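Local coordinates for secreted protein (Streptomyces lividans TK24, PDB 5LXZ), which binds copper and probably works as a metalloradical oxidase of the galactose oxidase-like AA5 family, built around a Kelch beta-propeller, at residues 242-247 with 273-278; 246-251 with 295-300; 313-318 with 348-353. The protein carries 1 engineered substitution. All coordinates share one frame; numbering follows the deposited sequence.

Contact 1. Residues 242-247 with 273-278. Engineered in segment 242-247: Ala-247 (natural residue Trp).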
# COMPACT_ATOMS: atom_id res chain seq x y z
N MET A 242 -18.46 3.41 -3.51
CA MET A 242 -18.36 3.89 -2.16
C MET A 242 -19.15 5.20 -1.98
O MET A 242 -19.41 5.92 -2.95
CB MET A 242 -16.90 4.17 -1.78
CG MET A 242 -16.09 2.92 -1.75
SD MET A 242 -14.37 3.21 -1.29
CE MET A 242 -13.84 4.27 -2.63
N HIS A 243 -19.52 5.49 -0.74
CA HIS A 243 -20.09 6.80 -0.44
C HIS A 243 -19.08 7.92 -0.63
O HIS A 243 -19.40 8.98 -1.15
CB HIS A 243 -20.64 6.80 0.97
CG HIS A 243 -21.76 5.83 1.17
ND1 HIS A 243 -23.06 6.16 0.88
CD2 HIS A 243 -21.77 4.55 1.57
CE1 HIS A 243 -23.83 5.12 1.12
NE2 HIS A 243 -23.08 4.13 1.55
N GLU A 244 -17.85 7.68 -0.16
CA GLU A 244 -16.77 8.65 -0.27
C GLU A 244 -15.90 8.40 -1.49
O GLU A 244 -15.58 7.26 -1.81
CB GLU A 244 -15.88 8.58 0.95
CG GLU A 244 -16.57 8.91 2.26
CD GLU A 244 -16.95 10.38 2.38
OE1 GLU A 244 -16.17 11.25 1.92
OE2 GLU A 244 -18.02 10.68 2.98
N ALA A 245 -15.51 9.47 -2.17
CA ALA A 245 -14.47 9.42 -3.18
C ALA A 245 -13.15 9.25 -2.44
O ALA A 245 -12.92 9.91 -1.42
CB ALA A 245 -14.47 10.69 -3.97
N ARG A 246 -12.31 8.33 -2.92
CA ARG A 246 -11.05 8.02 -2.24
C ARG A 246 -9.97 7.68 -3.24
O ARG A 246 -10.04 6.68 -3.91
CB ARG A 246 -11.21 6.83 -1.28
CG ARG A 246 -12.35 6.93 -0.27
CD ARG A 246 -12.40 5.61 0.50
NE ARG A 246 -13.59 5.57 1.32
CZ ARG A 246 -13.69 6.03 2.57
NH1 ARG A 246 -12.66 6.50 3.23
NH2 ARG A 246 -14.85 6.01 3.22
N ALA A 247 -8.96 8.55 -3.32
CA ALA A 247 -7.67 8.20 -3.89
C ALA A 247 -6.79 7.75 -2.75
O ALA A 247 -6.59 8.48 -1.78
CB ALA A 247 -7.00 9.38 -4.60
N PRO A 273 -12.11 12.87 6.02
CA PRO A 273 -11.88 13.17 7.44
C PRO A 273 -12.36 12.06 8.37
O PRO A 273 -13.25 12.27 9.23
CB PRO A 273 -12.69 14.47 7.63
CG PRO A 273 -13.83 14.30 6.71
CD PRO A 273 -13.25 13.63 5.48
N GLY A 274 -11.78 10.88 8.22
CA GLY A 274 -12.11 9.77 9.09
C GLY A 274 -13.48 9.14 8.88
O GLY A 274 -13.92 8.40 9.76
N LYS A 275 -14.11 9.38 7.72
CA LYS A 275 -15.38 8.78 7.37
C LYS A 275 -15.07 7.45 6.69
O LYS A 275 -14.58 7.43 5.54
CB LYS A 275 -16.19 9.70 6.49
CG LYS A 275 -16.54 11.02 7.19
CD LYS A 275 -17.36 11.91 6.28
CE LYS A 275 -17.94 13.11 6.99
NZ LYS A 275 -18.82 13.89 6.09
N ASN A 276 -15.20 6.37 7.44
CA ASN A 276 -14.90 5.03 6.94
C ASN A 276 -16.14 4.27 6.57
O ASN A 276 -17.26 4.64 7.02
CB ASN A 276 -14.10 4.30 8.02
CG ASN A 276 -12.89 5.10 8.42
OD1 ASN A 276 -12.17 5.58 7.55
ND2 ASN A 276 -12.68 5.27 9.70
N GLU A 277 -16.01 3.25 5.72
CA GLU A 277 -17.15 2.51 5.25
C GLU A 277 -16.83 1.06 5.10
O GLU A 277 -15.67 0.66 5.04
CB GLU A 277 -17.75 3.07 3.97
CG GLU A 277 -16.89 3.28 2.81
CD GLU A 277 -17.61 4.28 1.84
OE1 GLU A 277 -18.78 4.00 1.40
OE2 GLU A 277 -17.07 5.39 1.55
N VAL A 278 -17.87 0.24 5.10
CA VAL A 278 -17.73 -1.18 5.06
C VAL A 278 -18.48 -1.73 3.88
O VAL A 278 -19.66 -1.43 3.74
CB VAL A 278 -18.20 -1.82 6.37
CG1 VAL A 278 -18.16 -3.31 6.28
CG2 VAL A 278 -17.37 -1.32 7.55
O HOH W 1 -19.11 13.05 3.41

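Contact 2. Residues 246-251 with 295-300. Engineered in segment 246-251: Ala-247 (natural residue Trp). With CU (copper (II) ion), chain B; EDO (1,2-ethanediol), chain P.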
# COMPACT_ATOMS: atom_id res chain seq x y z
N ARG A 246 -12.31 8.33 -2.92
CA ARG A 246 -11.05 8.02 -2.24
C ARG A 246 -9.97 7.68 -3.24
O ARG A 246 -10.04 6.68 -3.91
CB ARG A 246 -11.21 6.83 -1.28
CG ARG A 246 -12.35 6.93 -0.27
CD ARG A 246 -12.40 5.61 0.50
NE ARG A 246 -13.59 5.57 1.32
CZ ARG A 246 -13.69 6.03 2.57
NH1 ARG A 246 -12.66 6.50 3.23
NH2 ARG A 246 -14.85 6.01 3.22
N ALA A 247 -8.96 8.55 -3.32
CA ALA A 247 -7.67 8.20 -3.89
C ALA A 247 -6.79 7.75 -2.75
O ALA A 247 -6.59 8.48 -1.78
CB ALA A 247 -7.00 9.38 -4.60
N TYR A 248 -6.25 6.53 -2.87
CA TYR A 248 -5.31 5.93 -1.90
C TYR A 248 -5.97 5.43 -0.61
O TYR A 248 -5.43 5.60 0.50
CB TYR A 248 -4.18 6.88 -1.51
CG TYR A 248 -3.17 7.22 -2.52
CD1 TYR A 248 -3.22 6.77 -3.84
CD2 TYR A 248 -2.08 7.96 -2.10
CE1 TYR A 248 -2.21 7.11 -4.72
CE2 TYR A 248 -1.11 8.32 -2.97
CZ TYR A 248 -1.17 7.89 -4.26
OH TYR A 248 -0.13 8.28 -5.04
N PRO A 249 -7.13 4.77 -0.69
CA PRO A 249 -7.68 4.16 0.51
C PRO A 249 -7.01 2.79 0.82
O PRO A 249 -6.50 2.11 -0.08
CB PRO A 249 -9.13 3.95 0.12
CG PRO A 249 -9.03 3.54 -1.29
CD PRO A 249 -7.91 4.39 -1.87
N THR A 250 -7.05 2.41 2.11
CA THR A 250 -6.82 1.00 2.43
C THR A 250 -8.13 0.28 2.52
O THR A 250 -9.06 0.78 3.14
CB THR A 250 -6.05 0.87 3.74
OG1 THR A 250 -4.68 1.21 3.46
CG2 THR A 250 -6.05 -0.53 4.31
N LEU A 251 -8.16 -0.91 1.90
CA LEU A 251 -9.25 -1.87 2.08
C LEU A 251 -8.72 -3.04 2.87
O LEU A 251 -7.69 -3.60 2.48
CB LEU A 251 -9.73 -2.35 0.72
CG LEU A 251 -10.86 -1.54 0.07
CD1 LEU A 251 -10.59 -0.10 -0.09
CD2 LEU A 251 -11.18 -2.20 -1.28
N PHE A 295 -7.05 8.58 9.46
CA PHE A 295 -5.69 8.14 9.19
C PHE A 295 -5.17 8.80 7.92
O PHE A 295 -5.95 9.18 7.07
CB PHE A 295 -5.64 6.61 8.95
CG PHE A 295 -6.05 5.77 10.12
CD1 PHE A 295 -7.37 5.40 10.30
CD2 PHE A 295 -5.10 5.34 11.04
CE1 PHE A 295 -7.74 4.63 11.37
CE2 PHE A 295 -5.48 4.56 12.14
CZ PHE A 295 -6.81 4.17 12.27
N PRO A 296 -3.85 8.82 7.76
CA PRO A 296 -3.28 9.15 6.47
C PRO A 296 -3.63 8.12 5.42
O PRO A 296 -4.23 7.11 5.78
CB PRO A 296 -1.76 9.13 6.72
CG PRO A 296 -1.60 8.35 7.96
CD PRO A 296 -2.82 8.50 8.78
N THR A 297 -3.21 8.32 4.20
CA THR A 297 -3.56 7.41 3.10
C THR A 297 -2.77 6.12 3.18
O THR A 297 -1.74 6.03 3.83
CB THR A 297 -3.33 8.06 1.74
OG1 THR A 297 -1.93 8.30 1.55
CG2 THR A 297 -4.15 9.31 1.59
N TYR A 298 -3.29 5.09 2.52
CA TYR A 298 -2.76 3.73 2.59
C TYR A 298 -2.27 3.36 3.99
O TYR A 298 -1.14 2.84 4.15
CB TYR A 298 -1.70 3.45 1.52
CG TYR A 298 -2.21 3.39 0.10
CD1 TYR A 298 -3.28 2.60 -0.23
CD2 TYR A 298 -1.59 4.10 -0.93
CE1 TYR A 298 -3.74 2.52 -1.53
CE2 TYR A 298 -2.04 4.05 -2.22
CZ TYR A 298 -3.09 3.24 -2.54
OH TYR A 298 -3.50 3.20 -3.86
N PRO A 299 -3.10 3.54 5.01
CA PRO A 299 -2.68 3.10 6.34
C PRO A 299 -2.52 1.60 6.36
O PRO A 299 -3.34 0.87 5.85
CB PRO A 299 -3.79 3.55 7.27
CG PRO A 299 -5.00 3.57 6.35
CD PRO A 299 -4.51 3.99 5.00
N ALA A 300 -1.44 1.11 6.95
CA ALA A 300 -1.22 -0.33 7.03
C ALA A 300 -2.04 -0.93 8.16
O ALA A 300 -1.64 -0.85 9.31
CB ALA A 300 0.26 -0.61 7.21
CU CU B . 0.85 6.80 -6.08
C1 EDO P . -4.10 -0.94 -0.25
O1 EDO P . -4.44 -1.57 -1.50
C2 EDO P . -4.64 -1.75 0.87
O2 EDO P . -5.97 -2.06 0.44
O HOH W 2 0.50 8.71 -7.08

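Contact 3. Residues 313-318 with 348-353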
# COMPACT_ATOMS: atom_id res chain seq x y z
N GLY A 313 1.39 2.12 11.70
CA GLY A 313 1.93 3.46 11.50
C GLY A 313 2.40 3.73 10.08
O GLY A 313 2.51 4.89 9.69
N ALA A 314 2.65 2.69 9.30
CA ALA A 314 3.11 2.87 7.91
C ALA A 314 1.97 3.41 7.08
O ALA A 314 0.81 3.02 7.29
CB ALA A 314 3.61 1.56 7.32
N ASN A 315 2.28 4.33 6.19
CA ASN A 315 1.24 5.02 5.41
C ASN A 315 1.88 5.74 4.25
O ASN A 315 3.08 5.86 4.22
CB ASN A 315 0.49 6.05 6.29
CG ASN A 315 1.35 7.23 6.69
OD1 ASN A 315 1.36 8.23 6.01
ND2 ASN A 315 2.13 7.08 7.75
N ALA A 316 1.08 6.19 3.31
CA ALA A 316 1.56 6.87 2.09
C ALA A 316 1.47 8.38 2.19
O ALA A 316 1.78 9.08 1.21
CB ALA A 316 0.83 6.35 0.86
N GLY A 317 1.10 8.89 3.35
CA GLY A 317 1.08 10.31 3.63
C GLY A 317 -0.26 10.99 3.45
O GLY A 317 -1.30 10.33 3.35
N TYR A 318 -0.23 12.32 3.45
CA TYR A 318 -1.39 13.20 3.46
C TYR A 318 -2.05 13.28 4.83
O TYR A 318 -1.85 12.42 5.69
CB TYR A 318 -2.42 12.89 2.37
CG TYR A 318 -1.87 13.04 0.98
CD1 TYR A 318 -1.78 14.30 0.41
CD2 TYR A 318 -1.42 11.95 0.24
CE1 TYR A 318 -1.26 14.47 -0.86
CE2 TYR A 318 -0.92 12.11 -1.04
CZ TYR A 318 -0.81 13.39 -1.56
OH TYR A 318 -0.28 13.58 -2.84
N MET A 348 9.52 8.66 10.50
CA MET A 348 9.91 8.08 9.20
C MET A 348 9.07 6.86 8.94
O MET A 348 9.61 5.78 8.68
CB MET A 348 11.39 7.72 9.15
CG MET A 348 12.25 8.90 9.52
SD MET A 348 14.00 8.44 9.29
CE MET A 348 14.80 9.44 10.52
N LEU A 349 7.74 7.03 9.02
CA LEU A 349 6.82 5.93 8.75
C LEU A 349 6.15 6.04 7.40
O LEU A 349 5.63 5.02 6.91
CB LEU A 349 5.77 5.89 9.85
CG LEU A 349 6.30 5.40 11.20
CD1 LEU A 349 5.23 5.61 12.29
CD2 LEU A 349 6.66 3.93 11.08
N GLU A 350 6.18 7.19 6.74
CA GLU A 350 5.67 7.26 5.39
C GLU A 350 6.53 6.43 4.47
O GLU A 350 7.76 6.51 4.51
CB GLU A 350 5.64 8.70 4.88
CG GLU A 350 4.54 9.53 5.57
CD GLU A 350 4.26 10.89 4.93
OE1 GLU A 350 4.74 11.16 3.80
OE2 GLU A 350 3.51 11.68 5.57
N THR A 351 5.92 5.62 3.60
CA THR A 351 6.65 4.81 2.62
C THR A 351 7.41 3.63 3.25
O THR A 351 8.25 3.02 2.58
CB THR A 351 7.50 5.64 1.63
OG1 THR A 351 8.77 6.03 2.20
CG2 THR A 351 6.75 6.84 1.15
N ALA A 352 7.15 3.30 4.51
CA ALA A 352 7.64 2.10 5.13
C ALA A 352 6.81 0.90 4.70
O ALA A 352 5.63 1.06 4.36
CB ALA A 352 7.57 2.24 6.62
N ASN A 353 7.38 -0.29 4.75
CA ASN A 353 6.62 -1.49 4.53
C ASN A 353 6.25 -2.09 5.87
O ASN A 353 6.90 -1.82 6.90
CB ASN A 353 7.38 -2.45 3.59
CG ASN A 353 6.45 -3.27 2.73
OD1 ASN A 353 5.42 -3.75 3.24
ND2 ASN A 353 6.73 -3.39 1.47
O HOH W 3 3.81 3.00 3.70
O HOH W 4 2.15 13.60 4.52

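Contact 1. Residues 242-247 with 273-278
Arg-246 and Glu-277 form a salt bridge at the centre of this contact, with Arg-246 NH2 2.8 Å from Glu-277 OE2. OE2 accepts it through its anti lone pair and lies in the guanidinium plane, although the guanidinium and carboxylate planes stand 78° apart. On its syn lone pair the same oxygen accepts Glu-244 N at 3.0 Å. The other oxygen, Glu-277 OE1, takes His-243 N at 2.7 Å, also from the syn side but somewhat out of the carboxylate plane. Two consecutive backbone amides and a guanidinium thus hold one carboxylate, fixing its rotation and probably favouring its ionised form. Glu-277 reaches them because CG lies between the backbone N and the carbonyl carbon (chi1 53°) and the chain runs extended beyond it.

Arg-246 also converges on a backbone acceptor: Lys-275 O is 2.7 Å from Arg-246 NH2 and 3.1 Å from NH1, both bonds near the guanidinium plane. Glu-244 CB lies over one face of this group, while Ser-263 O accepts a further bond from NH1.

In the next shell, the Glu-244 chain bends at chi2 and brings OE2 to a water that bridges to Lys-275 NZ; Tyr-288 OH is hydrogen-bonded to OE2 as well. The edge of the His-243 ring meets the carboxylate, CD2 lying 3.0 Å from Glu-277 OE1, while its NE2 is hydrogen-bonded to Trp-286 O and the ring stacks with Tyr-288.

Segment 242-247 lies in the loop between strands 235-238 and 250-253; segment 273-278 runs into strand 277-280 of the four-stranded antiparallel Kelch sheet that 250-253 begins. Met-242 and Arg-246 pack on Ser-261 of strand 259-262, and Glu-277 touches Trp-286 of strand 285-288.

Contact 2. Residues 246-251 with 295-300
One face of the Tyr-248 ring, in one of its two modelled conformers, is covered near its rim by Tyr-298 CE2, 3.4 Å from Tyr-248 CG. This pairing lies deep inside the Kelch beta-propeller, where the stretch leading into strand 250-253 meets the loop leading into strand 301-303 of the next four-stranded sheet. The two ring planes are only 25° apart, but the rings are displaced so far along their planes that they barely overlap. Tyr-248 CB instead sits over the face of Tyr-298, 3.9 Å from the ring centroid, in a CH-pi contact. Thr-297 OG1 lies at the edge of the Tyr-248 ring and is itself hydrogen-bonded to Gly-317 O; His-548 meets the Tyr-248 ring edge-to-face.

The contact carries part of the copper site: Tyr-248 OH binds the copper at 2.1 Å. Tyr-460, whose OH is hydrogen-bonded to Tyr-248 OH, belongs to the site with His-461 and His-548, and a water also binds the metal. Ala-247, next to the ligand, is an engineered replacement of Trp, and its methyl stays clear of 295-300. Tyr-298 OH is anchored on Thr-81 O, so the neighbour of the ligand ring is tethered at its far end.

Along the backbone, Tyr-298 N donates a nearly straight bond (169°) to Tyr-248 O at 3.0 Å. Pro-249 O, buried without a polar partner, lies 3.1 Å from Tyr-298 CE1. With its hydroxyl beside the backbone N (chi1 -76°), Thr-250 faces Pro-299: OG1 donates to Pro-299 O at 2.8 Å while lying 3.2 Å from Pro-299 CD.

Contact 3. Residues 313-318 with 348-353
Glu-350 runs its extended side chain obliquely past the Asn-315 amide, Glu-350 CG against Asn-315 OD1 (3.5 Å), and along the backbone of Gly-317. Farther out, Glu-350 OE2 comes within 3.4 Å of Gly-317 CA. The amide and carboxylate planes stand 79° apart. This carboxylate is well supplied with donors: Arg-325 makes a salt bridge to OE2, Gly-374 N bonds to OE1, and a water links OE2 to Tyr-318 N.

Asn-315 turns back on its own loop. ND2 donates to Gly-313 O at 3.0 Å, exactly in the amide plane, and OD1 accepts a weak bond from Gly-317 N.

The backbones meet in a single beta bridge, in which Thr-351 N donates to Asn-315 O at 2.9 Å and a weak bond runs from Asn-315 N to Leu-349 O. Glu-350 CA adds a CA-H...O contact to Asn-315 O at 3.2 Å. Leu-349 to Ala-352 form a type II beta turn, and at its end the Ala-352 methyl meets that of Ala-314.

The Ala-316 side chain is about 7 Å from the copper. Here the loop leaving strand 309-311 is joined to the one entering strand 353-356, linking successive sheets of the Kelch beta-propeller beside the copper site.

From the N terminus, the chain first passes 242-251, whose residues Arg-246 and Ala-247 belong to both contact 1 and contact 2. Contact 1 closes its loop at 273-278, within the sheet of strands 250-253 to 285-288; contact 2 closes a longer one, at 295-300 after that sheet. The two loops overlap along the chain, neither lying wholly within the other. Contact 3 follows in series, joining the sheet that starts at 301-303 to the one that starts at 353-356. Contacts 2 and 3, with centres about 10 Å apart, touch directly: Ala-316 N lies 2.9 Å from Thr-297 O, a probable hydrogen bond. Three successive propeller sheets are thereby tied together beside the copper, while contact 1 lies farther out.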